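PDB 6GUP: fusarinine C esterase sidJ from Aspergillus fumigatus, which hydrolyses the ester bonds of the siderophore fusarinine C, yielding fusarinine and releasing iron, but does not cleave triacetylfusarinine C. Local coordinates for residues A[25-30]-A[68-73]. Sequence-based numbering, arbitrary orientation.
Sequences TFEYTT and SLFTLT
Glu27 and Phe70 form a non-hydrogen-bonded pair, their side chains on the same face of the sheet, where two antiparallel strands, 24-28 and 67-72, join in the central sheet of an alpha/beta-hydrolase fold. The Glu27 side chain can be followed atom by atom. Glu27 CB lies over the Phe70 ring, 3.6 Å from Phe70 CE2. With CG anti to the backbone N (chi1 -176°) and the chain extended beyond it, the glutamate runs alongside the phenylalanine, and Glu27 CG stands 3.9 Å from the Phe70 ring centroid, a CH-pi contact over the face. Glu27 CD then passes Phe70 CZ at 3.5 Å, the carboxylate turned only 18° from the ring plane. At the tip, Glu27 OE2 accepts a 3.0 Å hydrogen bond from Ser68 OG on its anti side, while Glu27 OE1 is bonded to His17 NE2 of the neighbouring strand 12-18. Lys104 of helix 86-108, also hydrogen-bonded to Ser68 OG, probably favours a charged carboxylate here.

On the other sheet face, the Tyr28 ring is sandwiched between Phe26 CE2 and Leu69 CD2, the latter 4.1 Å from its centroid. Beyond Tyr28, a water bridges its O to Leu69 N. Farther along, Thr71 O accepts two bonds from opposite faces of its carbonyl plane: Phe26 N at 2.8 Å, and Thr25 OG1 at 2.6 Å, standing 47° out of that plane.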
ATOM      1  N   THR A  25      -8.598   5.565  -1.702  1.00 36.45           N
ATOM      2  CA  THR A  25      -8.394   6.177  -3.011  1.00 37.79           C
ATOM      3  C   THR A  25      -8.073   7.663  -2.821  1.00 37.42           C
ATOM      4  O   THR A  25      -8.754   8.356  -2.059  1.00 37.07           O
ATOM      5  CB  THR A  25      -9.595   5.953  -3.969  1.00 39.38           C
ATOM      6  OG1 THR A  25      -9.335   6.580  -5.231  1.00 40.59           O
ATOM      7  CG2 THR A  25     -10.905   6.497  -3.401  1.00 39.76           C
ATOM      8  N   PHE A  26      -7.014   8.124  -3.489  1.00 36.06           N
ATOM      9  CA  PHE A  26      -6.547   9.509  -3.381  1.00 35.82           C
ATOM     10  C   PHE A  26      -7.016  10.325  -4.582  1.00 36.61           C
ATOM     11  O   PHE A  26      -6.667  10.011  -5.721  1.00 36.34           O
ATOM     12  CB  PHE A  26      -5.020   9.558  -3.279  1.00 35.37           C
ATOM     13  CG  PHE A  26      -4.455  10.952  -3.331  1.00 36.86           C
ATOM     14  CD1 PHE A  26      -4.601  11.819  -2.251  1.00 37.89           C
ATOM     15  CD2 PHE A  26      -3.786  11.405  -4.464  1.00 37.31           C
ATOM     16  CE1 PHE A  26      -4.084  13.107  -2.303  1.00 37.90           C
ATOM     17  CE2 PHE A  26      -3.268  12.691  -4.518  1.00 38.54           C
ATOM     18  CZ  PHE A  26      -3.416  13.542  -3.436  1.00 38.92           C
ATOM     19  N   GLU A  27      -7.787  11.377  -4.310  1.00 37.94           N
ATOM     20  CA  GLU A  27      -8.294  12.285  -5.337  1.00 39.27           C
ATOM     21  C   GLU A  27      -7.358  13.481  -5.453  1.00 39.51           C
ATOM     22  O   GLU A  27      -7.117  14.162  -4.462  1.00 39.73           O
ATOM     23  CB  GLU A  27      -9.693  12.773  -4.958  1.00 39.98           C
ATOM     24  CG  GLU A  27     -10.372  13.645  -6.009  1.00 42.37           C
ATOM     25  CD  GLU A  27     -11.743  14.146  -5.585  1.00 43.53           C
ATOM     26  OE1 GLU A  27     -12.092  14.054  -4.388  1.00 44.69           O
ATOM     27  OE2 GLU A  27     -12.480  14.643  -6.462  1.00 46.39           O
ATOM     28  N   TYR A  28      -6.866  13.751  -6.660  1.00 40.16           N
ATOM     29  CA  TYR A  28      -5.991  14.899  -6.908  1.00 42.51           C
ATOM     30  C   TYR A  28      -6.879  16.113  -7.111  1.00 46.31           C
ATOM     31  O   TYR A  28      -7.728  16.111  -8.004  1.00 48.51           O
ATOM     32  CB  TYR A  28      -5.130  14.694  -8.159  1.00 41.96           C
ATOM     33  CG  TYR A  28      -4.074  13.617  -8.035  1.00 42.97           C
ATOM     34  CD1 TYR A  28      -4.426  12.268  -7.987  1.00 43.82           C
ATOM     35  CD2 TYR A  28      -2.717  13.942  -7.989  1.00 45.51           C
ATOM     36  CE1 TYR A  28      -3.464  11.278  -7.883  1.00 45.63           C
ATOM     37  CE2 TYR A  28      -1.748  12.952  -7.885  1.00 48.00           C
ATOM     38  CZ  TYR A  28      -2.126  11.624  -7.829  1.00 48.87           C
ATOM     39  OH  TYR A  28      -1.166  10.643  -7.725  1.00 51.29           O
ATOM     40  N   THR A  29      -6.694  17.140  -6.287  1.00 50.73           N
ATOM     41  CA  THR A  29      -7.482  18.366  -6.411  1.00 57.19           C
ATOM     42  C   THR A  29      -6.821  19.534  -5.689  1.00 61.04           C
ATOM     43  O   THR A  29      -6.340  19.391  -4.560  1.00 59.81           O
ATOM     44  CB  THR A  29      -8.940  18.179  -5.917  1.00 63.61           C
ATOM     45  OG1 THR A  29      -9.656  19.418  -6.030  1.00 65.04           O
ATOM     46  CG2 THR A  29      -9.000  17.687  -4.469  1.00 68.17           C
ATOM     47  N   THR A  30      -6.791  20.679  -6.368  1.00 66.52           N
ATOM     48  CA  THR A  30      -6.269  21.921  -5.810  1.00 75.82           C
ATOM     49  C   THR A  30      -7.330  23.016  -5.652  1.00 84.09           C
ATOM     50  O   THR A  30      -7.024  24.059  -5.069  1.00 85.22           O
ATOM     51  CB  THR A  30      -5.136  22.488  -6.694  1.00 79.82           C
ATOM     52  OG1 THR A  30      -5.647  22.814  -7.993  1.00 80.32           O
ATOM     53  CG2 THR A  30      -4.003  21.482  -6.838  1.00 81.21           C
ATOM     54  N   SER A  68     -11.803  15.000 -12.268  1.00 44.35           N
ATOM     55  CA  SER A  68     -10.830  14.858 -11.180  1.00 45.33           C
ATOM     56  C   SER A  68     -10.196  13.468 -11.249  1.00 42.03           C
ATOM     57  O   SER A  68     -10.874  12.479 -11.539  1.00 40.28           O
ATOM     58  CB  SER A  68     -11.480  15.097  -9.814  1.00 48.17           C
ATOM     59  OG  SER A  68     -12.314  14.020  -9.431  1.00 48.20           O
ATOM     60  N   LEU A  69      -8.894  13.412 -10.982  1.00 39.40           N
ATOM     61  CA  LEU A  69      -8.112  12.180 -11.076  1.00 37.35           C
ATOM     62  C   LEU A  69      -8.117  11.447  -9.737  1.00 36.39           C
ATOM     63  O   LEU A  69      -7.899  12.063  -8.695  1.00 37.12           O
ATOM     64  CB  LEU A  69      -6.672  12.516 -11.481  1.00 35.94           C
ATOM     65  CG  LEU A  69      -5.647  11.382 -11.596  1.00 35.19           C
ATOM     66  CD1 LEU A  69      -6.021  10.404 -12.696  1.00 35.64           C
ATOM     67  CD2 LEU A  69      -4.267  11.965 -11.851  1.00 33.50           C
ATOM     68  N   PHE A  70      -8.365  10.137  -9.781  1.00 35.80           N
ATOM     69  CA  PHE A  70      -8.245   9.255  -8.617  1.00 35.95           C
ATOM     70  C   PHE A  70      -7.184   8.190  -8.865  1.00 36.07           C
ATOM     71  O   PHE A  70      -7.039   7.701  -9.986  1.00 36.15           O
ATOM     72  CB  PHE A  70      -9.562   8.530  -8.339  1.00 35.37           C
ATOM     73  CG  PHE A  70     -10.652   9.409  -7.804  1.00 35.07           C
ATOM     74  CD1 PHE A  70     -11.399  10.206  -8.662  1.00 35.42           C
ATOM     75  CD2 PHE A  70     -10.961   9.414  -6.447  1.00 35.85           C
ATOM     76  CE1 PHE A  70     -12.420  11.008  -8.177  1.00 36.29           C
ATOM     77  CE2 PHE A  70     -11.984  10.212  -5.955  1.00 37.25           C
ATOM     78  CZ  PHE A  70     -12.712  11.013  -6.820  1.00 37.13           C
ATOM     79  N   THR A  71      -6.456   7.841  -7.808  1.00 34.99           N
ATOM     80  CA  THR A  71      -5.628   6.633  -7.763  1.00 34.38           C
ATOM     81  C   THR A  71      -6.075   5.844  -6.538  1.00 35.06           C
ATOM     82  O   THR A  71      -6.744   6.402  -5.669  1.00 35.23           O
ATOM     83  CB  THR A  71      -4.131   6.969  -7.650  1.00 36.83           C
ATOM     84  OG1 THR A  71      -3.901   7.790  -6.497  1.00 36.77           O
ATOM     85  CG2 THR A  71      -3.652   7.703  -8.893  1.00 37.56           C
ATOM     86  N   LEU A  72      -5.726   4.559  -6.464  1.00 34.92           N
ATOM     87  CA  LEU A  72      -6.205   3.712  -5.362  1.00 35.87           C
ATOM     88  C   LEU A  72      -5.259   2.597  -4.943  1.00 36.25           C
ATOM     89  O   LEU A  72      -4.344   2.221  -5.681  1.00 35.74           O
ATOM     90  CB  LEU A  72      -7.582   3.114  -5.694  1.00 36.74           C
ATOM     91  CG  LEU A  72      -7.668   1.813  -6.507  1.00 35.96           C
ATOM     92  CD1 LEU A  72      -9.118   1.373  -6.637  1.00 36.80           C
ATOM     93  CD2 LEU A  72      -7.024   1.964  -7.875  1.00 34.42           C
ATOM     94  N   THR A  73      -5.515   2.080  -3.741  1.00 37.57           N
ATOM     95  CA  THR A  73      -4.879   0.874  -3.234  1.00 38.12           C
ATOM     96  C   THR A  73      -5.828  -0.304  -3.391  1.00 37.59           C
ATOM     97  O   THR A  73      -7.049  -0.154  -3.277  1.00 37.12           O
ATOM     98  CB  THR A  73      -4.508   0.999  -1.743  1.00 38.75           C
ATOM     99  OG1 THR A  73      -5.684   1.258  -0.962  1.00 38.65           O
ATOM    100  CG2 THR A  73      -3.498   2.114  -1.532  1.00 38.46           C
TER
HETATM  101  O   HOH W   1      -7.374  15.939 -10.662  1.00 46.49           O